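Local atomic coordinates of aminopeptidase-like protein (Chaetomium thermophilum, PDB entry 5JM6), a protein that probably acts as a zinc-dependent aminopeptidase of the M18 family, assembles as a dodecamer and is linked to the Cvt pathway of selective autophagy. Residues A[169-174]-A[201-206]; A[174-179]-A[282-287]. One frame throughout, in Å; residues are numbered along the deposited sequence.

Interaction 1. Residues A[169-174]-A[201-206]; sequences WWDRDL and VARIPT
Asp-171 and Leu-174 both bind the backbone of 201-206, and Leu-174 and Ala-202 form a single antiparallel hydrogen-bonded pair. The Leu-174 end is a classic beta bulge: Val-201 and Ala-202 both face Leu-174, whose O accepts Ala-202 N at 2.9 Å and, weakly, Val-201 N, while Leu-174 N bonds Ala-202 O. The tight part lies around Asp-171. Asp-171 N makes a nearly straight bond (178°) to Ile-204 O at 2.8 Å, and the Asp-171 carboxylate grips Thr-206 twice. OD1 of Asp-171 takes Thr-206 OG1 through its syn lone pair at 2.7 Å; OD2 of Asp-171 takes Thr-206 N at 3.0 Å, met on the syn side but 31° out of the carboxylate plane. Beside this clamp, Ile-204 CG2 sits over one face of Trp-170, 4.2 Å from the centroid of the six-membered ring, while Pro-205 O approaches the ring edge.

The charged flank is looser. A bend at chi3 (-101°) lays the Arg-203 guanidinium against the backbone of Asp-171, whose CA lies over one face. Arg-203 NH1 stands 3.4 Å from Asp-171 OD2, which is well out of the guanidinium plane, so charge alone links them. The stronger partner of Asp-173 is Arg-488 of the second subunit, whose Ser-486 also bonds Asp-171 OD1. Within the chain, Asp-173 OD1 reaches Arg-203 NH2 only as a long salt bridge of 3.7 Å.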
loop_
_atom_site.group_PDB
_atom_site.type_symbol
_atom_site.label_atom_id
_atom_site.label_comp_id
_atom_site.label_asym_id
_atom_site.label_seq_id
_atom_site.Cartn_x
_atom_site.Cartn_y
_atom_site.Cartn_z
ATOM N N TRP A 169 32.522 8.779 1.388
ATOM C CA TRP A 169 33.698 8.044 1.865
ATOM C C TRP A 169 34.102 6.860 0.982
ATOM O O TRP A 169 35.189 6.307 1.146
ATOM C CB TRP A 169 33.464 7.550 3.297
ATOM C CG TRP A 169 33.779 8.586 4.323
ATOM C CD1 TRP A 169 33.044 9.696 4.616
ATOM C CD2 TRP A 169 34.922 8.622 5.187
ATOM N NE1 TRP A 169 33.655 10.421 5.609
ATOM C CE2 TRP A 169 34.811 9.784 5.977
ATOM C CE3 TRP A 169 36.029 7.786 5.370
ATOM C CZ2 TRP A 169 35.761 10.129 6.936
ATOM C CZ3 TRP A 169 36.972 8.132 6.322
ATOM C CH2 TRP A 169 36.832 9.293 7.093
ATOM N N TRP A 170 33.229 6.472 0.055
ATOM C CA TRP A 170 33.519 5.369 -0.859
ATOM C C TRP A 170 34.582 5.750 -1.887
ATOM O O TRP A 170 34.603 6.881 -2.370
ATOM C CB TRP A 170 32.258 4.927 -1.601
ATOM C CG TRP A 170 31.159 4.351 -0.760
ATOM C CD1 TRP A 170 30.204 5.044 -0.079
ATOM C CD2 TRP A 170 30.870 2.960 -0.550
ATOM N NE1 TRP A 170 29.350 4.177 0.557
ATOM C CE2 TRP A 170 29.738 2.891 0.286
ATOM C CE3 TRP A 170 31.467 1.768 -0.973
ATOM C CZ2 TRP A 170 29.187 1.680 0.701
ATOM C CZ3 TRP A 170 30.918 0.565 -0.560
ATOM C CH2 TRP A 170 29.791 0.531 0.270
ATOM N N ASP A 171 35.439 4.790 -2.233
ATOM C CA ASP A 171 36.473 4.977 -3.254
ATOM C C ASP A 171 37.331 6.220 -3.015
ATOM O O ASP A 171 37.616 6.976 -3.944
ATOM C CB ASP A 171 35.847 5.049 -4.653
ATOM C CG ASP A 171 35.106 3.777 -5.035
ATOM O OD1 ASP A 171 34.149 3.868 -5.833
ATOM O OD2 ASP A 171 35.479 2.690 -4.547
ATOM N N ARG A 172 37.733 6.429 -1.768
ATOM C CA ARG A 172 38.676 7.490 -1.441
ATOM C C ARG A 172 39.989 6.856 -1.005
ATOM O O ARG A 172 39.997 5.743 -0.479
ATOM C CB ARG A 172 38.127 8.402 -0.341
ATOM C CG ARG A 172 36.788 9.048 -0.662
ATOM C CD ARG A 172 36.940 10.251 -1.582
ATOM N NE ARG A 172 35.674 10.964 -1.740
ATOM C CZ ARG A 172 35.512 12.048 -2.492
ATOM N NH1 ARG A 172 36.538 12.555 -3.163
ATOM N NH2 ARG A 172 34.324 12.629 -2.570
ATOM N N ASP A 173 41.097 7.562 -1.207
ATOM C CA ASP A 173 42.389 7.016 -0.823
ATOM C C ASP A 173 42.619 7.377 0.632
ATOM O O ASP A 173 42.865 8.535 0.963
ATOM C CB ASP A 173 43.518 7.583 -1.693
ATOM C CG ASP A 173 43.409 7.173 -3.152
ATOM O OD1 ASP A 173 42.364 6.619 -3.551
ATOM O OD2 ASP A 173 44.377 7.418 -3.903
ATOM N N LEU A 174 42.573 6.374 1.498
ATOM C CA LEU A 174 42.591 6.627 2.930
ATOM C C LEU A 174 43.941 6.299 3.530
ATOM O O LEU A 174 44.548 5.277 3.212
ATOM C CB LEU A 174 41.499 5.823 3.639
ATOM C CG LEU A 174 40.070 5.945 3.110
ATOM C CD1 LEU A 174 39.156 4.977 3.845
ATOM C CD2 LEU A 174 39.557 7.373 3.232
ATOM N N VAL A 201 46.815 3.740 2.808
ATOM C CA VAL A 201 46.798 2.328 3.181
ATOM C C VAL A 201 45.434 1.648 3.100
ATOM O O VAL A 201 45.352 0.422 3.104
ATOM C CB VAL A 201 47.330 2.133 4.612
ATOM C CG1 VAL A 201 48.781 2.566 4.699
ATOM C CG2 VAL A 201 46.474 2.901 5.605
ATOM N N ALA A 202 44.368 2.434 3.000
ATOM C CA ALA A 202 43.030 1.878 3.171
ATOM C C ALA A 202 42.071 2.393 2.122
ATOM O O ALA A 202 42.266 3.466 1.552
ATOM C CB ALA A 202 42.495 2.188 4.563
ATOM N N ARG A 203 41.059 1.587 1.835
ATOM C CA ARG A 203 40.066 1.964 0.855
ATOM C C ARG A 203 38.742 1.244 1.093
ATOM O O ARG A 203 38.729 0.062 1.437
ATOM C CB ARG A 203 40.623 1.670 -0.532
ATOM C CG ARG A 203 39.628 1.662 -1.643
ATOM C CD ARG A 203 40.364 1.834 -2.942
ATOM N NE ARG A 203 40.279 3.194 -3.445
ATOM C CZ ARG A 203 39.519 3.537 -4.476
ATOM N NH1 ARG A 203 38.803 2.610 -5.093
ATOM N NH2 ARG A 203 39.478 4.793 -4.892
ATOM N N ILE A 204 37.632 1.948 0.889
ATOM C CA ILE A 204 36.324 1.313 0.949
ATOM C C ILE A 204 35.776 1.255 -0.472
ATOM O O ILE A 204 35.283 2.254 -0.995
ATOM C CB ILE A 204 35.373 2.095 1.879
ATOM C CG1 ILE A 204 35.990 2.214 3.277
ATOM C CG2 ILE A 204 34.008 1.435 1.940
ATOM C CD1 ILE A 204 35.388 3.309 4.128
ATOM N N PRO A 205 35.872 0.075 -1.107
ATOM C CA PRO A 205 35.502 -0.067 -2.519
ATOM C C PRO A 205 34.008 -0.194 -2.773
ATOM O O PRO A 205 33.333 -0.982 -2.112
ATOM C CB PRO A 205 36.220 -1.349 -2.929
ATOM C CG PRO A 205 36.238 -2.165 -1.689
ATOM C CD PRO A 205 36.336 -1.199 -0.530
ATOM N N THR A 206 33.517 0.517 -3.778
ATOM C CA THR A 206 32.140 0.362 -4.219
ATOM C C THR A 206 31.977 -0.917 -5.026
ATOM O O THR A 206 32.954 -1.520 -5.467
ATOM C CB THR A 206 31.667 1.554 -5.065
ATOM O OG1 THR A 206 32.559 1.746 -6.166
ATOM C CG2 THR A 206 31.637 2.812 -4.239
#

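Interaction 2. Residues A[174-179]-A[282-287]; sequences LSVGGR and LELFDA
Ser-175 and Gly-177 pair with Phe-285 and Glu-283 as the hydrogen-bonded pairs of an antiparallel ladder, the short strand axes approaching to 4.5 Å with 140° between their directions. Four backbone bonds hold it, two in each pair, the longest being Gly-177 N to Glu-283 O at 3.2 Å. Val-176 with Leu-284 is the non-hydrogen-bonded pair between them.

Phe-285 lies on the face that also carries Ser-175 and Glu-283. With CG between its backbone N and carbonyl carbon (chi1 58°), the ring folds across the neighbouring strand: Ser-175 CB lies off-centre over it, 3.7 Å from CZ of Phe-285, and CE1 of Phe-285 comes 3.4 Å from Val-176 C. Gly-177 borders the ring edge, and a side chain there would point to this same face. A serine in place of Phe-285 would probably leave Ser-175 CB and the Val-176 to Gly-177 backbone without the cover of the ring and open a gap on this face. Ser-175 OG turns to the carbonyl oxygens of Val-197 and Trp-199.

On the opposite face Val-176 CB rests 4.1 Å from Leu-284 CD2; CG2 of Val-176 also reaches Leu-282 CB, 3.9 Å away. At the far end Arg-179 leaves the pair for Glu-281 and for Asp-429 of the third subunit. The two strands are neighbours in the six-stranded antiparallel sheet, distinct from the mixed sheet, consistent with the dimerisation domain of M18 aminopeptidases.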
loop_
_atom_site.group_PDB
_atom_site.type_symbol
_atom_site.label_atom_id
_atom_site.label_comp_id
_atom_site.label_asym_id
_atom_site.label_seq_id
_atom_site.Cartn_x
_atom_site.Cartn_y
_atom_site.Cartn_z
ATOM N N LEU A 174 42.573 6.374 1.498
ATOM C CA LEU A 174 42.591 6.627 2.930
ATOM C C LEU A 174 43.941 6.299 3.530
ATOM O O LEU A 174 44.548 5.277 3.212
ATOM C CB LEU A 174 41.499 5.823 3.639
ATOM C CG LEU A 174 40.070 5.945 3.110
ATOM C CD1 LEU A 174 39.156 4.977 3.845
ATOM C CD2 LEU A 174 39.557 7.373 3.232
ATOM N N SER A 175 44.409 7.180 4.403
ATOM C CA SER A 175 45.615 6.917 5.159
ATOM C C SER A 175 45.226 6.773 6.622
ATOM O O SER A 175 44.050 6.897 6.973
ATOM C CB SER A 175 46.641 8.034 4.963
ATOM O OG SER A 175 47.931 7.617 5.374
ATOM N N VAL A 176 46.207 6.506 7.472
ATOM C CA VAL A 176 45.942 6.294 8.885
ATOM C C VAL A 176 46.888 7.160 9.711
ATOM O O VAL A 176 48.006 7.455 9.288
ATOM C CB VAL A 176 46.085 4.798 9.267
ATOM C CG1 VAL A 176 47.527 4.334 9.125
ATOM C CG2 VAL A 176 45.563 4.540 10.674
ATOM N N GLY A 177 46.420 7.591 10.875
ATOM C CA GLY A 177 47.220 8.416 11.756
ATOM C C GLY A 177 46.570 8.534 13.115
ATOM O O GLY A 177 45.434 8.105 13.313
ATOM N N GLY A 178 47.303 9.100 14.063
ATOM C CA GLY A 178 46.786 9.256 15.403
ATOM C C GLY A 178 47.907 9.214 16.414
ATOM O O GLY A 178 49.057 9.529 16.106
ATOM N N ARG A 179 47.566 8.820 17.633
ATOM C CA ARG A 179 48.551 8.719 18.692
ATOM C C ARG A 179 48.764 7.278 19.134
ATOM O O ARG A 179 47.863 6.443 19.046
ATOM C CB ARG A 179 48.130 9.567 19.883
ATOM C CG ARG A 179 46.843 9.109 20.523
ATOM C CD ARG A 179 46.623 9.857 21.808
ATOM N NE ARG A 179 45.390 9.466 22.475
ATOM C CZ ARG A 179 44.880 10.122 23.509
ATOM N NH1 ARG A 179 45.501 11.195 23.978
ATOM N NH2 ARG A 179 43.752 9.710 24.072
ATOM N N LEU A 282 43.948 5.488 16.516
ATOM C CA LEU A 282 44.201 5.721 15.102
ATOM C C LEU A 282 42.893 5.850 14.346
ATOM O O LEU A 282 41.903 5.198 14.678
ATOM C CB LEU A 282 45.051 4.595 14.505
ATOM C CG LEU A 282 46.432 4.357 15.125
ATOM C CD1 LEU A 282 47.103 3.152 14.494
ATOM C CD2 LEU A 282 47.306 5.586 14.971
ATOM N N GLU A 283 42.893 6.705 13.332
ATOM C CA GLU A 283 41.714 6.915 12.511
ATOM C C GLU A 283 42.091 6.933 11.040
ATOM O O GLU A 283 43.266 7.049 10.690
ATOM C CB GLU A 283 41.016 8.220 12.898
ATOM C CG GLU A 283 41.924 9.436 12.842
ATOM C CD GLU A 283 41.296 10.664 13.470
ATOM O OE1 GLU A 283 40.881 10.587 14.645
ATOM O OE2 GLU A 283 41.219 11.706 12.786
ATOM N N LEU A 284 41.089 6.806 10.182
ATOM C CA LEU A 284 41.299 6.923 8.751
ATOM C C LEU A 284 40.948 8.333 8.301
ATOM O O LEU A 284 39.960 8.910 8.754
ATOM C CB LEU A 284 40.468 5.886 7.994
ATOM C CG LEU A 284 40.743 4.436 8.398
ATOM C CD1 LEU A 284 39.886 3.470 7.596
ATOM C CD2 LEU A 284 42.221 4.111 8.241
ATOM N N PHE A 285 41.775 8.894 7.428
ATOM C CA PHE A 285 41.499 10.205 6.860
ATOM C C PHE A 285 41.831 10.193 5.378
ATOM O O PHE A 285 42.544 9.313 4.899
ATOM C CB PHE A 285 42.290 11.300 7.582
ATOM C CG PHE A 285 43.781 11.100 7.552
ATOM C CD1 PHE A 285 44.415 10.377 8.548
ATOM C CD2 PHE A 285 44.547 11.642 6.532
ATOM C CE1 PHE A 285 45.785 10.193 8.526
ATOM C CE2 PHE A 285 45.918 11.462 6.506
ATOM C CZ PHE A 285 46.537 10.736 7.503
ATOM N N ASP A 286 41.309 11.173 4.652
ATOM C CA ASP A 286 41.535 11.243 3.217
ATOM C C ASP A 286 42.956 11.720 2.928
ATOM O O ASP A 286 43.373 12.785 3.388
ATOM C CB ASP A 286 40.502 12.161 2.563
ATOM C CG ASP A 286 40.667 12.255 1.059
ATOM O OD1 ASP A 286 41.311 11.364 0.461
ATOM O OD2 ASP A 286 40.137 13.222 0.471
ATOM N N ALA A 287 43.690 10.919 2.161
ATOM C CA ALA A 287 45.094 11.187 1.864
ATOM C C ALA A 287 45.281 12.347 0.897
ATOM O O ALA A 287 46.387 12.868 0.755
ATOM C CB ALA A 287 45.757 9.939 1.302
#

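From the N terminus, the loop after strand 153-160 supplies 169-174, and strand 174-183 begins directly from it at Leu-174, the residue both interactions share. The chain then returns along strand 190-196, and the loop that follows brings residues 201-206 back to 169-174, so interaction 1 closes a loop with 26 residues between its segments. Interaction 2 closes a much longer one, of 102 residues, when strand 277-286 arrives beside 174-179. Their segments alternate along the sequence, so the contacts cross. They also touch: Asp-173 O and Ala-287 N, 2.8 Å apart, probably form a hydrogen bond. Together they join the antiparallel sheet to the loops beside it that meet the second subunit.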